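Local coordinates for toll-like receptor 13 (Mus musculus, PDB 4Z0C), which recognises and binds bacterial 23S rRNA through its leucine-rich-repeat ectodomain, the part present here, and signals through MYD88 and TRAF6 to activate NF-kappa-B, at residues S322-L327 and L333-C338; H490-L495 and L501-N506; Q554-G559 and H569-L574; S583-K586 and S591-L594. One frame throughout, in Å; residues are numbered along the deposited sequence.

Contact 1: residues S322-L327 and L333-C338; sequences SEFNAL and LNLNKC
Phe324 reaches out of the loop 322-327 to meet Leu333 and Leu335, two leucines that project from the segment 333-338 in the opposite direction. Its backbone is held in two overlapping type I turns, Ser322 to Asn325 and Phe324 to Leu327; the second is closed by the bond from Leu327 N to Phe324 O, 2.8 Å long. From CB the side chain swings CG anti to its own carbonyl carbon (chi1 -65°), which carries the ring inward toward the strand. The near part of the ring begins the contact: CD1 lies 4.0 Å from Leu333 CD2. One atom further, CE1 meets both methyls of that leucine, with Leu333 CD1 at 3.8 Å. At the far end CZ is shared between two residues, since Leu333 CD2 is still close by while Leu335 CD1 stands 4.0 Å away, approaching obliquely. CE2 has a looser approach to the same Leu335 methyl.

The methyl Leu333 CD2 sits over one face of the ring, 3.9 Å from its centroid and 14° off the normal, a CH-pi contact displaced slightly toward the rim. All three side chains are buried. Ile296 of helix 293-302 and Thr347 in the loop of the next coil also touch Phe324, while Leu357 of the next strand packs on Leu333. Leu333 of the strand, Leu335 just after it and the phenylalanine of the outer loop thus meet inside the coil, the hydrophobic core arrangement characteristic of a leucine-rich-repeat solenoid, here where LRR 12 passes into LRR 13.

Contact 2: residues H490-L495 and L501-N506; sequences HLFSGL and LKLGFN
The side chains of Phe492 and Leu501 cross at about a right angle, with the leucine methyl CD2 over one face of the aromatic ring. That methyl stands 4.1 Å above the ring plane and is offset toward the rim on the CZ side, with Phe492 CZ 4.1 Å from Leu501 CD2. The opposite face is taken by Leu491, whose CG lies 3.8 Å above the plane and over the ring centre. The phenylalanine is therefore layered between two aliphatic groups, one from its own turn and one from the strand. Leu503 CD1 comes in obliquely and more loosely, 4.4 Å from Phe492 CZ.

This is the interior of a leucine-rich-repeat coil: Phe492 belongs to the outer loop that ends LRR 19, and Leu501 and Leu503 point inward from the strand side of LRR 20. Leu501 has CG anti to the backbone N (chi1 174°), which turns its CD2 methyl to the ring face, and it also packs on Leu477 of the preceding strand.

Beyond the leucines, Asn506 ND2 donates to Leu503 O over 3.1 Å; the bond is fairly straight at the hydrogen, but the donor stands well above the carbonyl plane. Asn506 also bonds the previous coil through Leu479 O and Leu484 N. On the face of the segment turned away from the core, Lys502 packs on a guanine base of the bound RNA and Phe505 on a sugar.

Contact 3: residues Q554-G559 and H569-L574; sequences QELLLG and HQFDPL
Inside LRR 22 of the leucine-rich-repeat solenoid, the strand 555-557 on one side of the coil faces the loop 569-574 on the other, and Leu556 bridges the gap to touch Phe571 and Leu574. The loop makes two overlapping type I turns, His569 to Asp572 and Phe571 to Leu574, and the second is closed by Leu574 N bonding to Phe571 O at 2.9 Å. Phe571 and Leu574 both face the interior, and one strand leucine meets both.

Leu556 does this with a single methyl. Its CG is anti to the backbone N (chi1 179°), and CD2 extends into the angle between the two loop side chains: Phe571 CE1 is 3.7 Å from Leu556 CD2, reached obliquely to the ring, and Leu574 CD1 is 3.7 Å from the same methyl, the two leucines crossing at about a right angle. Four buried residues make up the whole contact, and no hydrogen bond spans it; the two sides are joined by apolar packing.

Neighbouring coils extend this core. Leu580 of the next strand lies against both Leu556 and Phe571, and Leu530 of the previous one touches Leu556. Beside the phenylalanine is Gln570: NE2 ties it to Val542 O of the coil before, and OE1 holds His568 N of its own loop.

The fourth participant is Leu558. It and Phe571 point at each other from opposite sides of the core, the methyl Leu558 CD1 lying near the plane of the ring at the edge, 4.2 Å from Phe571 CZ.

Contact 4: residues S583-K586 and S591-L594; sequences SGTK and SLYL
Thr585 and Ser591 bring the two backbones closest, with 5.7 Å between their CA atoms. On the first segment, Gly584 and Lys586, either side of Thr585, both have positive phi, and the Thr585 side chain points toward the second segment. There the short helix 588-591 ends at Ser591, and Leu592 swings into extended geometry to begin strand 592-594.

The contact centres on two hydroxyls. Ser591 OG donates to Thr585 OG1 across 2.6 Å, a short bond. Both oxygens sit between the backbone N and the carbonyl carbon of their own residue, Thr585 with chi1 78°. Each has a further partner: Thr585 OG1 bonds Asn613 OD1, and Ser591 OG bonds the backbone N of Asp587.

All this lies within LRR 23 of the leucine-rich-repeat solenoid, where the chain leaves the concave-side strand 579-581 and crosses through a helical turn to strand 592-594. Leu592 adds apolar cover, its CB 3.9 Å from Thr585 OG1, while its side chain packs on Leu615 of the next coil. Ser583 packs on a guanine base of the bound RNA, Tyr593 on a cytosine base, and Lys586 on Lys586 of the second subunit.

Followed from the N terminus, the four contacts come in series, and none nests in or crosses another. Contact 1 closes the short passage from the outer loop of LRR 12 to the strand of LRR 13, and contact 2 repeats that closure between LRR 19 and LRR 20. Contact 3 runs the other way, from strand to outer loop within LRR 22, and contact 4 closes the short helical connection after the LRR 23 strand. Contacts 3 and 4 come within about 3 Å at nearest atoms without touching. Contacts 1, 2 and 3 tie outer loops to the run of parallel strands; contact 4 instead joins a loop to the end of helix 588-591 and the start of strand 592-594.

Contact 1: residues S322-L327 and L333-C338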
loop_
_atom_site.group_PDB
_atom_site.type_symbol
_atom_site.label_atom_id
_atom_site.label_comp_id
_atom_site.label_asym_id
_atom_site.label_seq_id
_atom_site.Cartn_x
_atom_site.Cartn_y
_atom_site.Cartn_z
ATOM N N SER A 322 32.820 -9.966 31.104
ATOM C CA SER A 322 33.504 -8.795 31.643
ATOM C C SER A 322 34.329 -7.993 30.633
ATOM O O SER A 322 35.257 -7.295 31.022
ATOM C CB SER A 322 34.371 -9.210 32.839
ATOM O OG SER A 322 33.603 -9.939 33.784
ATOM N N GLU A 323 33.988 -8.082 29.349
ATOM C CA GLU A 323 34.744 -7.395 28.286
ATOM C C GLU A 323 34.935 -5.893 28.480
ATOM O O GLU A 323 35.958 -5.329 28.078
ATOM C CB GLU A 323 34.120 -7.649 26.909
ATOM C CG GLU A 323 34.498 -8.993 26.286
ATOM C CD GLU A 323 33.663 -10.163 26.789
ATOM O OE1 GLU A 323 34.123 -11.318 26.623
ATOM O OE2 GLU A 323 32.565 -9.938 27.359
ATOM N N PHE A 324 33.933 -5.238 29.051
ATOM C CA PHE A 324 33.942 -3.785 29.142
ATOM C C PHE A 324 34.214 -3.290 30.544
ATOM O O PHE A 324 34.256 -2.081 30.778
ATOM C CB PHE A 324 32.608 -3.208 28.615
ATOM C CG PHE A 324 32.387 -3.460 27.156
ATOM C CD1 PHE A 324 32.979 -2.633 26.205
ATOM C CD2 PHE A 324 31.614 -4.535 26.729
ATOM C CE1 PHE A 324 32.801 -2.860 24.848
ATOM C CE2 PHE A 324 31.427 -4.774 25.380
ATOM C CZ PHE A 324 32.018 -3.935 24.432
ATOM N N ASN A 325 34.411 -4.214 31.478
ATOM C CA ASN A 325 34.492 -3.826 32.886
ATOM C C ASN A 325 35.685 -2.949 33.273
ATOM O O ASN A 325 35.631 -2.231 34.275
ATOM C CB ASN A 325 34.310 -5.024 33.818
ATOM C CG ASN A 325 32.875 -5.541 33.812
ATOM O OD1 ASN A 325 31.947 -4.832 33.402
ATOM N ND2 ASN A 325 32.684 -6.776 34.265
ATOM N N ALA A 326 36.754 -2.996 32.485
ATOM C CA ALA A 326 37.888 -2.110 32.727
ATOM C C ALA A 326 37.679 -0.768 32.017
ATOM O O ALA A 326 38.594 0.053 31.916
ATOM C CB ALA A 326 39.189 -2.764 32.288
ATOM N N LEU A 327 36.465 -0.543 31.527
ATOM C CA LEU A 327 36.130 0.717 30.875
ATOM C C LEU A 327 34.961 1.466 31.522
ATOM O O LEU A 327 34.049 1.898 30.829
ATOM C CB LEU A 327 35.850 0.479 29.389
ATOM C CG LEU A 327 37.031 0.756 28.457
ATOM C CD1 LEU A 327 36.808 0.234 27.053
ATOM C CD2 LEU A 327 37.301 2.264 28.409
ATOM N N LEU A 333 28.332 3.603 23.784
ATOM C CA LEU A 333 28.914 2.397 23.212
ATOM C C LEU A 333 28.121 1.896 22.000
ATOM O O LEU A 333 26.939 1.601 22.114
ATOM C CB LEU A 333 28.982 1.299 24.283
ATOM C CG LEU A 333 29.438 -0.097 23.856
ATOM C CD1 LEU A 333 30.827 -0.057 23.202
ATOM C CD2 LEU A 333 29.448 -1.042 25.054
ATOM N N ASN A 334 28.783 1.775 20.850
ATOM C CA ASN A 334 28.158 1.225 19.658
ATOM C C ASN A 334 28.690 -0.170 19.316
ATOM O O ASN A 334 29.900 -0.371 19.159
ATOM C CB ASN A 334 28.341 2.129 18.439
ATOM C CG ASN A 334 27.658 3.495 18.591
ATOM O OD1 ASN A 334 26.880 3.730 19.519
ATOM N ND2 ASN A 334 27.938 4.392 17.650
ATOM N N LEU A 335 27.761 -1.114 19.179
ATOM C CA LEU A 335 28.052 -2.505 18.845
ATOM C C LEU A 335 27.133 -2.973 17.709
ATOM O O LEU A 335 26.815 -4.150 17.589
ATOM C CB LEU A 335 27.857 -3.385 20.073
ATOM C CG LEU A 335 28.992 -3.330 21.086
ATOM C CD1 LEU A 335 28.587 -3.936 22.420
ATOM C CD2 LEU A 335 30.191 -4.042 20.510
ATOM N N ASN A 336 26.717 -2.027 16.877
ATOM C CA ASN A 336 25.886 -2.304 15.717
ATOM C C ASN A 336 26.601 -3.028 14.546
ATOM O O ASN A 336 27.803 -2.891 14.362
ATOM C CB ASN A 336 25.243 -0.989 15.236
ATOM C CG ASN A 336 26.267 0.033 14.784
ATOM O OD1 ASN A 336 27.158 0.432 15.545
ATOM N ND2 ASN A 336 26.158 0.451 13.532
ATOM N N LYS A 337 25.842 -3.810 13.774
ATOM C CA LYS A 337 26.340 -4.517 12.584
ATOM C C LYS A 337 27.473 -5.500 12.863
ATOM O O LYS A 337 28.288 -5.766 11.988
ATOM C CB LYS A 337 26.793 -3.559 11.466
ATOM C CG LYS A 337 25.744 -2.647 10.840
ATOM C CD LYS A 337 26.290 -2.126 9.495
ATOM C CE LYS A 337 25.614 -0.857 8.968
ATOM N NZ LYS A 337 24.441 -0.407 9.758
ATOM N N CYS A 338 27.530 -6.035 14.075
ATOM C CA CYS A 338 28.414 -7.164 14.352
ATOM C C CYS A 338 27.644 -8.459 14.065
ATOM O O CYS A 338 26.742 -8.470 13.231
ATOM C CB CYS A 338 28.879 -7.123 15.802
ATOM S SG CYS A 338 29.798 -5.622 16.233
#

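Contact 2: residues H490-L495 and L501-N506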
loop_
_atom_site.group_PDB
_atom_site.type_symbol
_atom_site.label_atom_id
_atom_site.label_comp_id
_atom_site.label_asym_id
_atom_site.label_seq_id
_atom_site.Cartn_x
_atom_site.Cartn_y
_atom_site.Cartn_z
ATOM N N HIS A 490 -13.800 4.494 22.377
ATOM C CA HIS A 490 -12.808 4.936 23.347
ATOM C C HIS A 490 -11.400 4.624 22.863
ATOM O O HIS A 490 -10.516 4.296 23.660
ATOM C CB HIS A 490 -13.025 4.251 24.700
ATOM C CG HIS A 490 -14.297 4.643 25.382
ATOM N ND1 HIS A 490 -14.868 5.889 25.235
ATOM C CD2 HIS A 490 -15.099 3.958 26.233
ATOM C CE1 HIS A 490 -15.975 5.951 25.954
ATOM N NE2 HIS A 490 -16.138 4.793 26.569
ATOM N N LEU A 491 -11.200 4.708 21.554
ATOM C CA LEU A 491 -9.898 4.421 20.978
ATOM C C LEU A 491 -8.860 5.446 21.443
ATOM O O LEU A 491 -7.786 5.092 21.920
ATOM C CB LEU A 491 -9.997 4.416 19.451
ATOM C CG LEU A 491 -8.681 4.259 18.686
ATOM C CD1 LEU A 491 -7.922 3.042 19.177
ATOM C CD2 LEU A 491 -8.939 4.190 17.180
ATOM N N PHE A 492 -9.207 6.718 21.295
ATOM C CA PHE A 492 -8.310 7.833 21.572
ATOM C C PHE A 492 -8.578 8.473 22.927
ATOM O O PHE A 492 -8.414 9.682 23.085
ATOM C CB PHE A 492 -8.416 8.867 20.458
ATOM C CG PHE A 492 -8.002 8.343 19.113
ATOM C CD1 PHE A 492 -6.767 7.741 18.936
ATOM C CD2 PHE A 492 -8.862 8.420 18.032
ATOM C CE1 PHE A 492 -6.385 7.248 17.690
ATOM C CE2 PHE A 492 -8.498 7.910 16.782
ATOM C CZ PHE A 492 -7.261 7.349 16.601
ATOM N N SER A 493 -8.933 7.651 23.912
ATOM C CA SER A 493 -9.372 8.140 25.221
ATOM C C SER A 493 -8.370 8.998 26.015
ATOM O O SER A 493 -8.613 10.186 26.247
ATOM C CB SER A 493 -9.791 6.947 26.088
ATOM O OG SER A 493 -11.200 6.786 26.087
ATOM N N GLY A 494 -7.257 8.413 26.436
ATOM C CA GLY A 494 -6.284 9.135 27.247
ATOM C C GLY A 494 -5.440 10.205 26.564
ATOM O O GLY A 494 -4.437 10.661 27.129
ATOM N N LEU A 495 -5.836 10.621 25.365
ATOM C CA LEU A 495 -4.958 11.460 24.567
ATOM C C LEU A 495 -5.343 12.938 24.487
ATOM O O LEU A 495 -5.283 13.535 23.420
ATOM C CB LEU A 495 -4.860 10.863 23.160
ATOM C CG LEU A 495 -4.345 9.423 23.130
ATOM C CD1 LEU A 495 -4.267 8.869 21.715
ATOM C CD2 LEU A 495 -2.996 9.346 23.800
ATOM N N LEU A 501 -1.490 13.725 15.036
ATOM C CA LEU A 501 -1.984 12.376 14.796
ATOM C C LEU A 501 -1.892 12.043 13.310
ATOM O O LEU A 501 -2.489 12.712 12.475
ATOM C CB LEU A 501 -3.413 12.222 15.309
ATOM C CG LEU A 501 -4.116 10.896 14.996
ATOM C CD1 LEU A 501 -3.409 9.721 15.663
ATOM C CD2 LEU A 501 -5.596 10.946 15.424
ATOM N N LYS A 502 -1.135 11.000 12.992
ATOM C CA LYS A 502 -0.860 10.631 11.610
ATOM C C LYS A 502 -1.489 9.286 11.239
ATOM O O LYS A 502 -1.068 8.244 11.722
ATOM C CB LYS A 502 0.639 10.568 11.404
ATOM C CG LYS A 502 1.360 11.884 11.750
ATOM C CD LYS A 502 2.828 11.766 11.483
ATOM C CE LYS A 502 3.523 13.087 11.731
ATOM N NZ LYS A 502 4.974 13.014 11.396
ATOM N N LEU A 503 -2.483 9.317 10.364
ATOM C CA LEU A 503 -3.257 8.125 10.044
ATOM C C LEU A 503 -3.297 7.880 8.545
ATOM O O LEU A 503 -4.178 7.195 8.047
ATOM C CB LEU A 503 -4.675 8.274 10.571
ATOM C CG LEU A 503 -4.900 8.099 12.072
ATOM C CD1 LEU A 503 -6.333 8.520 12.410
ATOM C CD2 LEU A 503 -4.659 6.677 12.507
ATOM N N GLY A 504 -2.368 8.479 7.821
ATOM C CA GLY A 504 -2.362 8.357 6.376
ATOM C C GLY A 504 -2.039 6.945 5.947
ATOM O O GLY A 504 -1.478 6.188 6.715
ATOM N N PHE A 505 -2.409 6.592 4.719
ATOM C CA PHE A 505 -2.101 5.280 4.150
ATOM C C PHE A 505 -2.573 4.107 4.995
ATOM O O PHE A 505 -1.859 3.129 5.185
ATOM C CB PHE A 505 -0.624 5.177 3.803
ATOM C CG PHE A 505 -0.140 6.312 2.959
ATOM C CD1 PHE A 505 -0.229 6.247 1.581
ATOM C CD2 PHE A 505 0.366 7.462 3.544
ATOM C CE1 PHE A 505 0.204 7.309 0.788
ATOM C CE2 PHE A 505 0.800 8.530 2.765
ATOM C CZ PHE A 505 0.712 8.453 1.382
ATOM N N ASN A 506 -3.791 4.236 5.506
ATOM C CA ASN A 506 -4.525 3.112 6.056
ATOM C C ASN A 506 -5.695 2.704 5.142
ATOM O O ASN A 506 -5.595 2.807 3.915
ATOM C CB ASN A 506 -5.003 3.453 7.465
ATOM C CG ASN A 506 -3.924 3.254 8.494
ATOM O OD1 ASN A 506 -3.743 2.150 9.000
ATOM N ND2 ASN A 506 -3.177 4.312 8.793
#

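Contact 3: residues Q554-G559 and H569-L574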
loop_
_atom_site.group_PDB
_atom_site.type_symbol
_atom_site.label_atom_id
_atom_site.label_comp_id
_atom_site.label_asym_id
_atom_site.label_seq_id
_atom_site.Cartn_x
_atom_site.Cartn_y
_atom_site.Cartn_z
ATOM N N GLN A 554 -5.212 22.881 13.327
ATOM C CA GLN A 554 -4.617 23.917 12.484
ATOM C C GLN A 554 -4.298 23.423 11.077
ATOM O O GLN A 554 -4.301 24.207 10.121
ATOM C CB GLN A 554 -3.343 24.457 13.124
ATOM C CG GLN A 554 -3.536 25.065 14.495
ATOM C CD GLN A 554 -2.206 25.436 15.150
ATOM O OE1 GLN A 554 -1.138 25.112 14.632
ATOM N NE2 GLN A 554 -2.273 26.131 16.283
ATOM N N GLU A 555 -4.004 22.130 10.956
ATOM C CA GLU A 555 -3.613 21.559 9.670
ATOM C C GLU A 555 -4.334 20.243 9.398
ATOM O O GLU A 555 -4.284 19.335 10.214
ATOM C CB GLU A 555 -2.106 21.329 9.642
ATOM C CG GLU A 555 -1.527 20.971 8.284
ATOM C CD GLU A 555 -0.018 20.737 8.347
ATOM O OE1 GLU A 555 0.429 20.003 9.254
ATOM O OE2 GLU A 555 0.724 21.284 7.500
ATOM N N LEU A 556 -5.007 20.149 8.258
ATOM C CA LEU A 556 -5.697 18.920 7.846
ATOM C C LEU A 556 -5.161 18.515 6.486
ATOM O O LEU A 556 -5.141 19.324 5.558
ATOM C CB LEU A 556 -7.215 19.129 7.783
ATOM C CG LEU A 556 -8.170 18.011 7.351
ATOM C CD1 LEU A 556 -7.959 16.767 8.176
ATOM C CD2 LEU A 556 -9.608 18.473 7.485
ATOM N N LEU A 557 -4.647 17.293 6.389
ATOM C CA LEU A 557 -4.118 16.792 5.127
ATOM C C LEU A 557 -4.991 15.621 4.650
ATOM O O LEU A 557 -5.007 14.583 5.302
ATOM C CB LEU A 557 -2.687 16.325 5.307
ATOM C CG LEU A 557 -1.659 17.237 5.970
ATOM C CD1 LEU A 557 -0.355 16.542 5.890
ATOM C CD2 LEU A 557 -1.575 18.606 5.294
ATOM N N LEU A 558 -5.741 15.809 3.563
ATOM C CA LEU A 558 -6.596 14.771 3.002
ATOM C C LEU A 558 -6.142 14.459 1.573
ATOM O O LEU A 558 -6.863 13.795 0.810
ATOM C CB LEU A 558 -8.055 15.226 2.974
ATOM C CG LEU A 558 -8.758 15.522 4.298
ATOM C CD1 LEU A 558 -10.111 16.179 4.016
ATOM C CD2 LEU A 558 -8.927 14.292 5.136
ATOM N N GLY A 559 -4.964 14.960 1.199
ATOM C CA GLY A 559 -4.433 14.735 -0.142
ATOM C C GLY A 559 -4.140 13.274 -0.489
ATOM O O GLY A 559 -4.188 12.405 0.376
ATOM N N HIS A 569 -21.471 19.620 5.718
ATOM C CA HIS A 569 -20.772 20.728 6.368
ATOM C C HIS A 569 -19.708 20.231 7.344
ATOM O O HIS A 569 -19.612 20.686 8.490
ATOM C CB HIS A 569 -21.766 21.676 7.029
ATOM C CG HIS A 569 -22.476 22.561 6.050
ATOM N ND1 HIS A 569 -23.796 22.933 6.194
ATOM C CD2 HIS A 569 -22.047 23.131 4.897
ATOM C CE1 HIS A 569 -24.146 23.705 5.178
ATOM N NE2 HIS A 569 -23.105 23.837 4.375
ATOM N N GLN A 570 -18.893 19.308 6.839
ATOM C CA GLN A 570 -17.877 18.600 7.617
ATOM C C GLN A 570 -16.811 19.488 8.251
ATOM O O GLN A 570 -16.266 19.132 9.290
ATOM C CB GLN A 570 -17.216 17.526 6.751
ATOM C CG GLN A 570 -18.032 16.243 6.636
ATOM C CD GLN A 570 -18.957 16.171 5.420
ATOM O OE1 GLN A 570 -19.240 17.169 4.748
ATOM N NE2 GLN A 570 -19.434 14.959 5.133
ATOM N N PHE A 571 -16.513 20.635 7.638
ATOM C CA PHE A 571 -15.468 21.517 8.159
ATOM C C PHE A 571 -15.962 22.524 9.198
ATOM O O PHE A 571 -15.170 23.282 9.741
ATOM C CB PHE A 571 -14.727 22.242 7.025
ATOM C CG PHE A 571 -13.911 21.324 6.159
ATOM C CD1 PHE A 571 -13.551 20.055 6.616
ATOM C CD2 PHE A 571 -13.520 21.711 4.891
ATOM C CE1 PHE A 571 -12.814 19.198 5.815
ATOM C CE2 PHE A 571 -12.784 20.859 4.082
ATOM C CZ PHE A 571 -12.434 19.604 4.541
ATOM N N ASP A 572 -17.255 22.510 9.501
ATOM C CA ASP A 572 -17.812 23.475 10.454
ATOM C C ASP A 572 -17.157 23.532 11.830
ATOM O O ASP A 572 -17.066 24.615 12.415
ATOM C CB ASP A 572 -19.325 23.315 10.593
ATOM C CG ASP A 572 -20.100 24.058 9.511
ATOM O OD1 ASP A 572 -19.483 24.478 8.503
ATOM O OD2 ASP A 572 -21.339 24.199 9.666
ATOM N N PRO A 573 -16.701 22.380 12.362
ATOM C CA PRO A 573 -16.024 22.455 13.666
ATOM C C PRO A 573 -14.620 23.046 13.599
ATOM O O PRO A 573 -14.115 23.454 14.641
ATOM C CB PRO A 573 -15.944 20.982 14.105
ATOM C CG PRO A 573 -17.013 20.282 13.316
ATOM C CD PRO A 573 -17.032 20.982 12.008
ATOM N N LEU A 574 -14.019 23.094 12.411
ATOM C CA LEU A 574 -12.609 23.468 12.261
ATOM C C LEU A 574 -12.332 24.973 12.259
ATOM O O LEU A 574 -11.757 25.501 11.305
ATOM C CB LEU A 574 -12.037 22.849 10.984
ATOM C CG LEU A 574 -12.188 21.336 10.804
ATOM C CD1 LEU A 574 -11.430 20.894 9.559
ATOM C CD2 LEU A 574 -11.704 20.566 12.046
#

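Contact 4: residues S583-K586 and S591-L594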
loop_
_atom_site.group_PDB
_atom_site.type_symbol
_atom_site.label_atom_id
_atom_site.label_comp_id
_atom_site.label_asym_id
_atom_site.label_seq_id
_atom_site.Cartn_x
_atom_site.Cartn_y
_atom_site.Cartn_z
ATOM N N SER A 583 -5.309 17.631 -2.322
ATOM C CA SER A 583 -4.720 17.529 -3.645
ATOM C C SER A 583 -4.572 16.080 -4.055
ATOM O O SER A 583 -4.524 15.202 -3.207
ATOM C CB SER A 583 -3.350 18.210 -3.660
ATOM O OG SER A 583 -3.466 19.537 -3.176
ATOM N N GLY A 584 -4.512 15.841 -5.359
ATOM C CA GLY A 584 -4.120 14.547 -5.879
ATOM C C GLY A 584 -5.206 13.482 -5.985
ATOM O O GLY A 584 -4.874 12.313 -6.041
ATOM N N THR A 585 -6.487 13.858 -6.006
ATOM C CA THR A 585 -7.536 12.880 -6.293
ATOM C C THR A 585 -7.565 12.551 -7.785
ATOM O O THR A 585 -7.991 11.473 -8.173
ATOM C CB THR A 585 -8.929 13.323 -5.797
ATOM O OG1 THR A 585 -9.507 14.291 -6.699
ATOM C CG2 THR A 585 -8.835 13.885 -4.381
ATOM N N LYS A 586 -7.160 13.511 -8.610
ATOM C CA LYS A 586 -6.807 13.262 -10.009
ATOM C C LYS A 586 -7.922 13.075 -11.040
ATOM O O LYS A 586 -7.620 13.002 -12.224
ATOM C CB LYS A 586 -5.803 12.109 -10.136
ATOM C CG LYS A 586 -4.424 12.383 -9.556
ATOM C CD LYS A 586 -3.395 11.431 -10.161
ATOM C CE LYS A 586 -2.092 11.366 -9.349
ATOM N NZ LYS A 586 -2.178 10.444 -8.165
ATOM N N SER A 591 -13.889 11.975 -8.354
ATOM C CA SER A 591 -13.042 11.730 -7.181
ATOM C C SER A 591 -13.161 12.762 -6.071
ATOM O O SER A 591 -12.636 12.551 -4.970
ATOM C CB SER A 591 -11.567 11.626 -7.588
ATOM O OG SER A 591 -11.099 12.809 -8.199
ATOM N N LEU A 592 -13.841 13.873 -6.351
ATOM C CA LEU A 592 -13.890 14.978 -5.398
ATOM C C LEU A 592 -15.251 15.636 -5.407
ATOM O O LEU A 592 -15.767 15.960 -6.464
ATOM C CB LEU A 592 -12.843 16.026 -5.768
ATOM C CG LEU A 592 -12.118 16.846 -4.690
ATOM C CD1 LEU A 592 -11.738 18.227 -5.244
ATOM C CD2 LEU A 592 -12.870 16.960 -3.378
ATOM N N TYR A 593 -15.840 15.796 -4.230
ATOM C CA TYR A 593 -17.008 16.640 -4.085
ATOM C C TYR A 593 -16.881 17.503 -2.855
ATOM O O TYR A 593 -16.636 16.995 -1.767
ATOM C CB TYR A 593 -18.304 15.830 -4.012
ATOM C CG TYR A 593 -19.532 16.710 -4.008
ATOM C CD1 TYR A 593 -20.032 17.252 -2.825
ATOM C CD2 TYR A 593 -20.175 17.028 -5.194
ATOM C CE1 TYR A 593 -21.146 18.082 -2.832
ATOM C CE2 TYR A 593 -21.283 17.853 -5.210
ATOM C CZ TYR A 593 -21.764 18.373 -4.032
ATOM O OH TYR A 593 -22.873 19.184 -4.073
ATOM N N LEU A 594 -17.086 18.805 -3.036
ATOM C CA LEU A 594 -17.074 19.766 -1.941
ATOM C C LEU A 594 -18.399 20.524 -1.970
ATOM O O LEU A 594 -18.758 21.102 -2.997
ATOM C CB LEU A 594 -15.901 20.748 -2.094
ATOM C CG LEU A 594 -14.491 20.169 -2.267
ATOM C CD1 LEU A 594 -13.471 21.262 -2.555
ATOM C CD2 LEU A 594 -14.072 19.408 -1.036
#